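Local coordinates for Alpha/beta hydrolase family protein (Bacillus anthracis, PDB 3OOS) that is probably a hydrolase of the alpha/beta fold whose exact substrate is not known, with a likely nucleophile elbow beneath a probable helical lid, at residues S136-K141 with N146-I151; S150-L155 with R170-M175; L174-S179 with D232-Y237. All blocks are in the same frame, centred on the assembly; numbering follows the deposited sequence.

Contact 1: residues S136-K141 with N146-I151; sequences SIYCSK and NRIVSI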
loop_
_atom_site.group_PDB
_atom_site.type_symbol
_atom_site.label_atom_id
_atom_site.label_comp_id
_atom_site.label_asym_id
_atom_site.label_seq_id
_atom_site.Cartn_x
_atom_site.Cartn_y
_atom_site.Cartn_z
ATOM N N SER A 136 -8.102 11.095 -12.354
ATOM C CA SER A 136 -6.796 10.810 -11.763
ATOM C C SER A 136 -5.783 11.882 -12.129
ATOM O O SER A 136 -5.710 12.307 -13.278
ATOM C CB SER A 136 -6.272 9.451 -12.227
ATOM O OG SER A 136 -4.952 9.224 -11.754
ATOM N N ILE A 137 -4.987 12.292 -11.145
ATOM C CA ILE A 137 -3.895 13.242 -11.365
ATOM C C ILE A 137 -2.833 12.711 -12.337
ATOM O O ILE A 137 -2.042 13.480 -12.882
ATOM C CB ILE A 137 -3.220 13.658 -10.029
ATOM C CG1 ILE A 137 -2.632 12.433 -9.310
ATOM C CG2 ILE A 137 -4.216 14.417 -9.148
ATOM C CD1 ILE A 137 -1.847 12.755 -8.045
ATOM N N TYR A 138 -2.828 11.396 -12.553
ATOM C CA TYR A 138 -1.862 10.767 -13.456
ATOM C C TYR A 138 -2.300 10.812 -14.920
ATOM O O TYR A 138 -1.528 10.447 -15.814
ATOM C CB TYR A 138 -1.578 9.323 -13.023
ATOM C CG TYR A 138 -1.125 9.201 -11.588
ATOM C CD1 TYR A 138 0.057 9.809 -11.155
ATOM C CD2 TYR A 138 -1.877 8.483 -10.661
ATOM C CE1 TYR A 138 0.477 9.702 -9.839
ATOM C CE2 TYR A 138 -1.462 8.369 -9.340
ATOM C CZ TYR A 138 -0.286 8.981 -8.938
ATOM O OH TYR A 138 0.135 8.878 -7.634
ATOM N N CYS A 139 -3.526 11.269 -15.157
ATOM C CA CYS A 139 -4.088 11.358 -16.506
ATOM C C CYS A 139 -3.914 12.754 -17.095
ATOM O O CYS A 139 -4.200 13.748 -16.431
ATOM C CB CYS A 139 -5.568 10.990 -16.468
ATOM S SG CYS A 139 -6.427 11.138 -18.042
ATOM N N SER A 140 -3.463 12.824 -18.347
ATOM C CA SER A 140 -3.200 14.108 -19.011
ATOM C C SER A 140 -4.448 14.987 -19.198
ATOM O O SER A 140 -4.332 16.193 -19.433
ATOM C CB SER A 140 -2.494 13.888 -20.351
ATOM O OG SER A 140 -3.334 13.193 -21.252
ATOM N N LYS A 141 -5.629 14.382 -19.084
ATOM C CA LYS A 141 -6.898 15.115 -19.149
ATOM C C LYS A 141 -7.168 15.895 -17.859
ATOM O O LYS A 141 -7.974 16.831 -17.841
ATOM C CB LYS A 141 -8.063 14.157 -19.429
ATOM C CG LYS A 141 -8.000 13.460 -20.779
ATOM C CD LYS A 141 -9.026 12.340 -20.870
ATOM C CE LYS A 141 -8.952 11.634 -22.217
ATOM N NZ LYS A 141 -9.882 10.471 -22.289
ATOM N N ASN A 146 0.087 18.305 -15.193
ATOM C CA ASN A 146 1.386 18.930 -15.433
ATOM C C ASN A 146 2.151 19.216 -14.149
ATOM O O ASN A 146 3.354 18.954 -14.069
ATOM C CB ASN A 146 1.240 20.210 -16.259
ATOM C CG ASN A 146 0.852 19.934 -17.702
ATOM O OD1 ASN A 146 1.294 18.953 -18.305
ATOM N ND2 ASN A 146 0.028 20.812 -18.266
ATOM N N ARG A 147 1.447 19.738 -13.144
ATOM C CA ARG A 147 2.075 20.052 -11.864
ATOM C C ARG A 147 2.568 18.781 -11.182
ATOM O O ARG A 147 3.671 18.756 -10.630
ATOM C CB ARG A 147 1.120 20.830 -10.946
ATOM C CG ARG A 147 1.732 21.261 -9.602
ATOM C CD ARG A 147 3.056 21.995 -9.780
ATOM N NE ARG A 147 3.695 22.293 -8.500
ATOM C CZ ARG A 147 4.971 22.648 -8.357
ATOM N NH1 ARG A 147 5.769 22.751 -9.415
ATOM N NH2 ARG A 147 5.451 22.897 -7.148
ATOM N N ILE A 148 1.753 17.729 -11.241
ATOM C CA ILE A 148 2.077 16.455 -10.600
ATOM C C ILE A 148 3.293 15.781 -11.244
ATOM O O ILE A 148 4.141 15.225 -10.543
ATOM C CB ILE A 148 0.836 15.515 -10.540
ATOM C CG1 ILE A 148 -0.195 16.063 -9.538
ATOM C CG2 ILE A 148 1.229 14.074 -10.197
ATOM C CD1 ILE A 148 0.346 16.303 -8.141
ATOM N N VAL A 149 3.391 15.852 -12.569
ATOM C CA VAL A 149 4.575 15.345 -13.271
ATOM C C VAL A 149 5.835 16.049 -12.750
ATOM O O VAL A 149 6.840 15.394 -12.439
ATOM C CB VAL A 149 4.452 15.505 -14.810
ATOM C CG1 VAL A 149 5.799 15.274 -15.498
ATOM C CG2 VAL A 149 3.409 14.539 -15.361
ATOM N N SER A 150 5.758 17.377 -12.641
ATOM C CA SER A 150 6.877 18.181 -12.161
ATOM C C SER A 150 7.258 17.837 -10.722
ATOM O O SER A 150 8.440 17.696 -10.405
ATOM C CB SER A 150 6.562 19.673 -12.285
ATOM O OG SER A 150 7.668 20.451 -11.872
ATOM N N ILE A 151 6.253 17.695 -9.857
ATOM C CA ILE A 151 6.486 17.336 -8.455
ATOM C C ILE A 151 7.137 15.953 -8.342
ATOM O O ILE A 151 8.125 15.785 -7.625
ATOM C CB ILE A 151 5.184 17.388 -7.605
ATOM C CG1 ILE A 151 4.664 18.827 -7.510
ATOM C CG2 ILE A 151 5.437 16.841 -6.203
ATOM C CD1 ILE A 151 3.273 18.954 -6.870
#

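Contact 2: residues S150-L155 with R170-M175; sequences SIMNAL and REWALM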
loop_
_atom_site.group_PDB
_atom_site.type_symbol
_atom_site.label_atom_id
_atom_site.label_comp_id
_atom_site.label_asym_id
_atom_site.label_seq_id
_atom_site.Cartn_x
_atom_site.Cartn_y
_atom_site.Cartn_z
ATOM N N SER A 150 5.758 17.377 -12.641
ATOM C CA SER A 150 6.877 18.181 -12.161
ATOM C C SER A 150 7.258 17.837 -10.722
ATOM O O SER A 150 8.440 17.696 -10.405
ATOM C CB SER A 150 6.562 19.673 -12.285
ATOM O OG SER A 150 7.668 20.451 -11.872
ATOM N N ILE A 151 6.253 17.695 -9.857
ATOM C CA ILE A 151 6.486 17.336 -8.455
ATOM C C ILE A 151 7.137 15.953 -8.342
ATOM O O ILE A 151 8.125 15.785 -7.625
ATOM C CB ILE A 151 5.184 17.388 -7.605
ATOM C CG1 ILE A 151 4.664 18.827 -7.510
ATOM C CG2 ILE A 151 5.437 16.841 -6.203
ATOM C CD1 ILE A 151 3.273 18.954 -6.870
HETATM N N MSE A 152 6.586 14.976 -9.059
HETATM C CA MSE A 152 7.091 13.603 -8.997
HETATM C C MSE A 152 8.530 13.511 -9.480
HETATM O O MSE A 152 9.355 12.830 -8.865
HETATM C CB MSE A 152 6.219 12.656 -9.812
HETATM C CG MSE A 152 4.867 12.375 -9.199
HETATM SE SE MSE A 152 3.937 10.970 -10.160
HETATM C CE MSE A 152 3.906 11.742 -11.949
ATOM N N ASN A 153 8.828 14.206 -10.577
ATOM C CA ASN A 153 10.179 14.204 -11.127
ATOM C C ASN A 153 11.186 14.786 -10.142
ATOM O O ASN A 153 12.276 14.241 -9.975
ATOM C CB ASN A 153 10.228 14.938 -12.472
ATOM C CG ASN A 153 9.516 14.176 -13.583
ATOM O OD1 ASN A 153 9.163 13.001 -13.429
ATOM N ND2 ASN A 153 9.297 14.847 -14.710
ATOM N N ALA A 154 10.802 15.868 -9.468
ATOM C CA ALA A 154 11.682 16.515 -8.503
ATOM C C ALA A 154 11.858 15.686 -7.229
ATOM O O ALA A 154 12.957 15.614 -6.677
ATOM C CB ALA A 154 11.185 17.914 -8.181
ATOM N N LEU A 155 10.783 15.053 -6.767
ATOM C CA LEU A 155 10.876 14.191 -5.586
ATOM C C LEU A 155 11.718 12.935 -5.841
ATOM O O LEU A 155 12.390 12.441 -4.928
ATOM C CB LEU A 155 9.487 13.829 -5.047
ATOM C CG LEU A 155 8.708 14.948 -4.342
ATOM C CD1 LEU A 155 7.296 14.485 -4.019
ATOM C CD2 LEU A 155 9.414 15.426 -3.073
ATOM N N ARG A 170 4.834 18.908 1.157
ATOM C CA ARG A 170 3.694 19.614 1.737
ATOM C C ARG A 170 2.581 19.764 0.700
ATOM O O ARG A 170 1.416 19.471 0.972
ATOM C CB ARG A 170 4.136 20.991 2.243
ATOM C CG ARG A 170 3.048 21.796 2.930
ATOM C CD ARG A 170 2.730 21.221 4.292
ATOM N NE ARG A 170 1.808 22.067 5.043
ATOM C CZ ARG A 170 1.556 21.922 6.340
ATOM N NH1 ARG A 170 2.163 20.969 7.032
ATOM N NH2 ARG A 170 0.705 22.734 6.947
ATOM N N GLU A 171 2.957 20.231 -0.490
ATOM C CA GLU A 171 2.011 20.415 -1.587
ATOM C C GLU A 171 1.308 19.096 -1.922
ATOM O O GLU A 171 0.085 19.062 -2.096
ATOM C CB GLU A 171 2.737 20.971 -2.820
ATOM C CG GLU A 171 1.825 21.433 -3.948
ATOM C CD GLU A 171 2.581 22.126 -5.073
ATOM O OE1 GLU A 171 3.820 22.258 -4.979
ATOM O OE2 GLU A 171 1.935 22.543 -6.054
ATOM N N TRP A 172 2.086 18.014 -1.991
ATOM C CA TRP A 172 1.538 16.687 -2.259
ATOM C C TRP A 172 0.541 16.265 -1.180
ATOM O O TRP A 172 -0.556 15.796 -1.498
ATOM C CB TRP A 172 2.656 15.645 -2.381
ATOM C CG TRP A 172 2.149 14.325 -2.868
ATOM C CD1 TRP A 172 1.585 13.337 -2.114
ATOM C CD2 TRP A 172 2.135 13.856 -4.223
ATOM N NE1 TRP A 172 1.226 12.281 -2.911
ATOM C CE2 TRP A 172 1.551 12.571 -4.210
ATOM C CE3 TRP A 172 2.561 14.394 -5.444
ATOM C CZ2 TRP A 172 1.386 11.809 -5.374
ATOM C CZ3 TRP A 172 2.390 13.635 -6.607
ATOM C CH2 TRP A 172 1.808 12.360 -6.559
ATOM N N ALA A 173 0.926 16.439 0.083
ATOM C CA ALA A 173 0.082 16.048 1.212
ATOM C C ALA A 173 -1.248 16.803 1.208
ATOM O O ALA A 173 -2.310 16.212 1.427
ATOM C CB ALA A 173 0.821 16.266 2.528
ATOM N N LEU A 174 -1.190 18.105 0.945
ATOM C CA LEU A 174 -2.397 18.932 0.932
ATOM C C LEU A 174 -3.392 18.505 -0.143
ATOM O O LEU A 174 -4.603 18.575 0.058
ATOM C CB LEU A 174 -2.037 20.410 0.788
ATOM C CG LEU A 174 -1.468 21.027 2.068
ATOM C CD1 LEU A 174 -0.706 22.304 1.747
ATOM C CD2 LEU A 174 -2.561 21.289 3.104
HETATM N N MSE A 175 -2.870 18.046 -1.274
HETATM C CA MSE A 175 -3.699 17.523 -2.350
HETATM C C MSE A 175 -4.314 16.176 -1.966
HETATM O O MSE A 175 -5.364 15.791 -2.492
HETATM C CB MSE A 175 -2.849 17.367 -3.608
HETATM C CG MSE A 175 -3.572 16.752 -4.775
HETATM SE SE MSE A 175 -2.296 16.089 -6.057
HETATM C CE MSE A 175 -1.402 14.710 -4.984
#

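Contact 3: residues L174-S179 with D232-Y237; sequences LMSFYS and DVQCPY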
loop_
_atom_site.group_PDB
_atom_site.type_symbol
_atom_site.label_atom_id
_atom_site.label_comp_id
_atom_site.label_asym_id
_atom_site.label_seq_id
_atom_site.Cartn_x
_atom_site.Cartn_y
_atom_site.Cartn_z
ATOM N N LEU A 174 -1.190 18.105 0.945
ATOM C CA LEU A 174 -2.397 18.932 0.932
ATOM C C LEU A 174 -3.392 18.505 -0.143
ATOM O O LEU A 174 -4.603 18.575 0.058
ATOM C CB LEU A 174 -2.037 20.410 0.788
ATOM C CG LEU A 174 -1.468 21.027 2.068
ATOM C CD1 LEU A 174 -0.706 22.304 1.747
ATOM C CD2 LEU A 174 -2.561 21.289 3.104
HETATM N N MSE A 175 -2.870 18.046 -1.274
HETATM C CA MSE A 175 -3.699 17.523 -2.350
HETATM C C MSE A 175 -4.314 16.176 -1.966
HETATM O O MSE A 175 -5.364 15.791 -2.492
HETATM C CB MSE A 175 -2.849 17.367 -3.608
HETATM C CG MSE A 175 -3.572 16.752 -4.775
HETATM SE SE MSE A 175 -2.296 16.089 -6.057
HETATM C CE MSE A 175 -1.402 14.710 -4.984
ATOM N N SER A 176 -3.655 15.481 -1.042
ATOM C CA SER A 176 -3.991 14.104 -0.665
ATOM C C SER A 176 -4.898 13.990 0.555
ATOM O O SER A 176 -5.275 12.880 0.948
ATOM C CB SER A 176 -2.701 13.326 -0.393
ATOM O OG SER A 176 -1.851 13.365 -1.517
ATOM N N PHE A 177 -5.232 15.133 1.153
ATOM C CA PHE A 177 -6.079 15.199 2.344
ATOM C C PHE A 177 -7.296 16.074 2.102
ATOM O O PHE A 177 -7.176 17.194 1.602
ATOM C CB PHE A 177 -5.296 15.775 3.530
ATOM C CG PHE A 177 -4.506 14.753 4.294
ATOM C CD1 PHE A 177 -4.975 14.268 5.510
ATOM C CD2 PHE A 177 -3.289 14.281 3.804
ATOM C CE1 PHE A 177 -4.245 13.322 6.230
ATOM C CE2 PHE A 177 -2.554 13.333 4.513
ATOM C CZ PHE A 177 -3.033 12.852 5.728
ATOM N N TYR A 178 -8.462 15.564 2.484
ATOM C CA TYR A 178 -9.711 16.308 2.382
ATOM C C TYR A 178 -9.694 17.537 3.293
ATOM O O TYR A 178 -10.120 18.621 2.890
ATOM C CB TYR A 178 -10.885 15.379 2.724
ATOM C CG TYR A 178 -12.211 16.066 2.945
ATOM C CD1 TYR A 178 -13.049 16.363 1.877
ATOM C CD2 TYR A 178 -12.632 16.404 4.231
ATOM C CE1 TYR A 178 -14.278 16.992 2.082
ATOM C CE2 TYR A 178 -13.847 17.030 4.448
ATOM C CZ TYR A 178 -14.663 17.323 3.372
ATOM O OH TYR A 178 -15.867 17.945 3.596
ATOM N N SER A 179 -9.180 17.354 4.507
ATOM C CA SER A 179 -9.174 18.396 5.532
ATOM C C SER A 179 -7.755 18.774 5.944
ATOM O O SER A 179 -6.949 17.912 6.301
ATOM C CB SER A 179 -9.976 17.934 6.755
ATOM O OG SER A 179 -9.691 18.727 7.898
ATOM N N ASP A 232 -10.508 10.520 -3.439
ATOM C CA ASP A 232 -9.175 10.088 -3.869
ATOM C C ASP A 232 -8.917 10.506 -5.320
ATOM O O ASP A 232 -9.726 10.225 -6.205
ATOM C CB ASP A 232 -9.035 8.567 -3.713
ATOM C CG ASP A 232 -7.587 8.114 -3.574
ATOM O OD1 ASP A 232 -6.661 8.844 -3.994
ATOM O OD2 ASP A 232 -7.378 7.002 -3.049
ATOM N N VAL A 233 -7.801 11.196 -5.548
ATOM C CA VAL A 233 -7.438 11.664 -6.893
ATOM C C VAL A 233 -6.306 10.857 -7.534
ATOM O O VAL A 233 -5.832 11.203 -8.617
ATOM C CB VAL A 233 -7.106 13.190 -6.928
ATOM C CG1 VAL A 233 -8.321 14.009 -6.522
ATOM C CG2 VAL A 233 -5.907 13.518 -6.046
ATOM N N GLN A 234 -5.866 9.792 -6.870
ATOM C CA GLN A 234 -4.821 8.941 -7.438
ATOM C C GLN A 234 -5.450 7.772 -8.193
ATOM O O GLN A 234 -5.442 7.765 -9.425
ATOM C CB GLN A 234 -3.812 8.510 -6.369
ATOM C CG GLN A 234 -2.923 9.671 -5.919
ATOM C CD GLN A 234 -1.906 9.280 -4.868
ATOM O OE1 GLN A 234 -1.095 8.376 -5.069
ATOM N NE2 GLN A 234 -1.937 9.972 -3.741
ATOM N N CYS A 235 -6.000 6.802 -7.464
ATOM C CA CYS A 235 -6.930 5.837 -8.057
ATOM C C CYS A 235 -8.350 6.276 -7.701
ATOM O O CYS A 235 -8.786 6.081 -6.564
ATOM C CB CYS A 235 -6.678 4.416 -7.539
ATOM S SG CYS A 235 -5.059 3.717 -7.937
ATOM N N PRO A 236 -9.073 6.885 -8.661
ATOM C CA PRO A 236 -10.430 7.355 -8.371
ATOM C C PRO A 236 -11.347 6.254 -7.836
ATOM O O PRO A 236 -11.145 5.069 -8.127
ATOM C CB PRO A 236 -10.919 7.869 -9.729
ATOM C CG PRO A 236 -9.667 8.297 -10.419
ATOM C CD PRO A 236 -8.635 7.286 -10.012
ATOM N N TYR A 237 -12.341 6.668 -7.054
ATOM C CA TYR A 237 -13.246 5.765 -6.338
ATOM C C TYR A 237 -13.838 4.627 -7.191
ATOM O O TYR A 237 -13.975 3.491 -6.717
ATOM C CB TYR A 237 -14.359 6.576 -5.651
ATOM C CG TYR A 237 -15.250 5.724 -4.786
ATOM C CD1 TYR A 237 -14.782 5.218 -3.575
ATOM C CD2 TYR A 237 -16.546 5.399 -5.184
ATOM C CE1 TYR A 237 -15.573 4.415 -2.780
ATOM C CE2 TYR A 237 -17.356 4.593 -4.390
ATOM C CZ TYR A 237 -16.860 4.104 -3.189
ATOM O OH TYR A 237 -17.637 3.303 -2.391
HETATM O O HOH W 1 -3.389 12.189 -3.420
#

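Contact 1: residues S136-K141 with N146-I151
Ile137 packs against Ile148 where a loop of the probable lid of this alpha/beta hydrolase turns beside helix 145-155. The probable lid is the largely helical region between strands 116-122 and 224-229, as in many relatives. Ile137 sits at the second position of a type I beta turn running from Ser136 to Cys139, and its CA-CB bond points at the helix. Its CB lies 3.9 Å from CG1 of Ile148. From there the side chain divides. CG1 takes the place between the backbone N and the carbonyl carbon (chi1 60°), which sets it over the ring of the neighbouring Tyr138, 4.0 Å above the plane and near its centre. The terminal CD1 of Ile137 then goes on to meet the other isoleucine, with both CG1 and CG2 of Ile148 at 4.0 Å. The two side chains cross at about a right angle. Tyr138 adds a looser touch, its CE1 standing 4.5 Å from CG2 of Ile148, which approaches the ring obliquely. The phenol OH is hydrogen-bonded to OE1 of Gln234, in the loop after strand 224-229. No hydrogen bond joins the two segments, and Met175 of helix 162-176 touches both isoleucines. The turn itself is held from within. Cys139 N bonds back to Ser136 O, and Ser136 OG accepts the N-H of Tyr138 in an ST turn, at 3.1 Å and 160°.

Contact 2: residues S150-L155 with R170-M175
Two helices of the probable lid, 145-155 and 162-176, meet here through Ile151 and Met152 on the first and Glu171 and Trp172 on the second. Their short segments run closer to antiparallel than parallel, at 134°. The axes stay 11.3 Å apart, so side chains fill the gap. Trp172 carries the largest share. With CG anti to the backbone N (chi1 -171°), the indole is turned toward helix 145-155 and its six-membered ring reaches it. CE3 of Trp172 meets CG2 of Ile151 at 3.9 Å, and CZ3 of Trp172 meets CG of Met152, a selenomethionine, at 3.8 Å. Both carbons come to the ring obliquely. One face of the indole is taken by its own helix, where the CE methyl of Met175 stands 3.6 Å above the ring centre. The other branch of Ile151 goes to Glu171. Its CD1 lies 3.7 Å from CD of Glu171, with both carboxylate oxygens almost as near, so the methyl sits over the whole group and favours neither oxygen. Glu171 finds its polar partner in Arg147, one turn back from Ile151, with which it forms a salt bridge. No hydrogen bond crosses between the two segments. Their contact therefore rests on van der Waals packing. The methyl offers the carboxylate no polar partner; the salt bridge to Arg147 probably favours its charged form.

Contact 3: residues L174-S179 with D232-Y237
Met175 and Val233 make the apolar part of this contact. CG of Met175, a selenomethionine, lies 4.2 Å from CG2 of Val233, and the two side chains meet at a slant. With chi1 of Val233 at -62°, CG1 lies anti to the carbonyl carbon, which leaves CG2 between the backbone N and the carbonyl carbon to meet Met175. The polar part runs through water. Ser176 OG and Gln234 NE2 are 4.1 Å apart, too far for a direct bond. One water fills the step, donating to Ser176 OG at 2.7 Å and accepting from Gln234 NE2 at 2.7 Å. Ser176 OG also bonds to Trp172 O, one turn back, and the amide oxygen of Gln234 is held by Tyr138. The contact joins residues near the C-terminal end of helix 162-176, in the probable lid, to the loop after strand 224-229. That loop carries the acid of the catalytic triad in many alpha/beta hydrolases. Asp232 fits the role, since its OD1 bonds to His260 ND1, but this is inferred. Within the loop, Asp232 OD1 also accepts the N-H of Gln234 in an Asx turn, at 3.1 Å and 167°. The donor comes from above the carboxylate plane, 43° out of it.

How the contacts relate
All three contacts lie on one side of the chain's centre, in and beside the probable lid. Contacts 1 and 2 both use helix 145-155 and have centres 10 Å apart. Contacts 2 and 3 share Leu174 and Met175 of helix 162-176, with centres 13 Å apart. The centres of contacts 1 and 3 are also 13 Å apart. Along the chain they come in the order 1, 2, 3. Contact 3 includes the loop between strand 224-229 and helix 237-246 as one of its segments. Contact 1 reaches that loop through hydrogen bonds, among them Ile137 N to Val233 O. Met175 belongs to contacts 2 and 3 and also touches contact 1. The probable lid is thus tied to the loop bearing the likely catalytic acid.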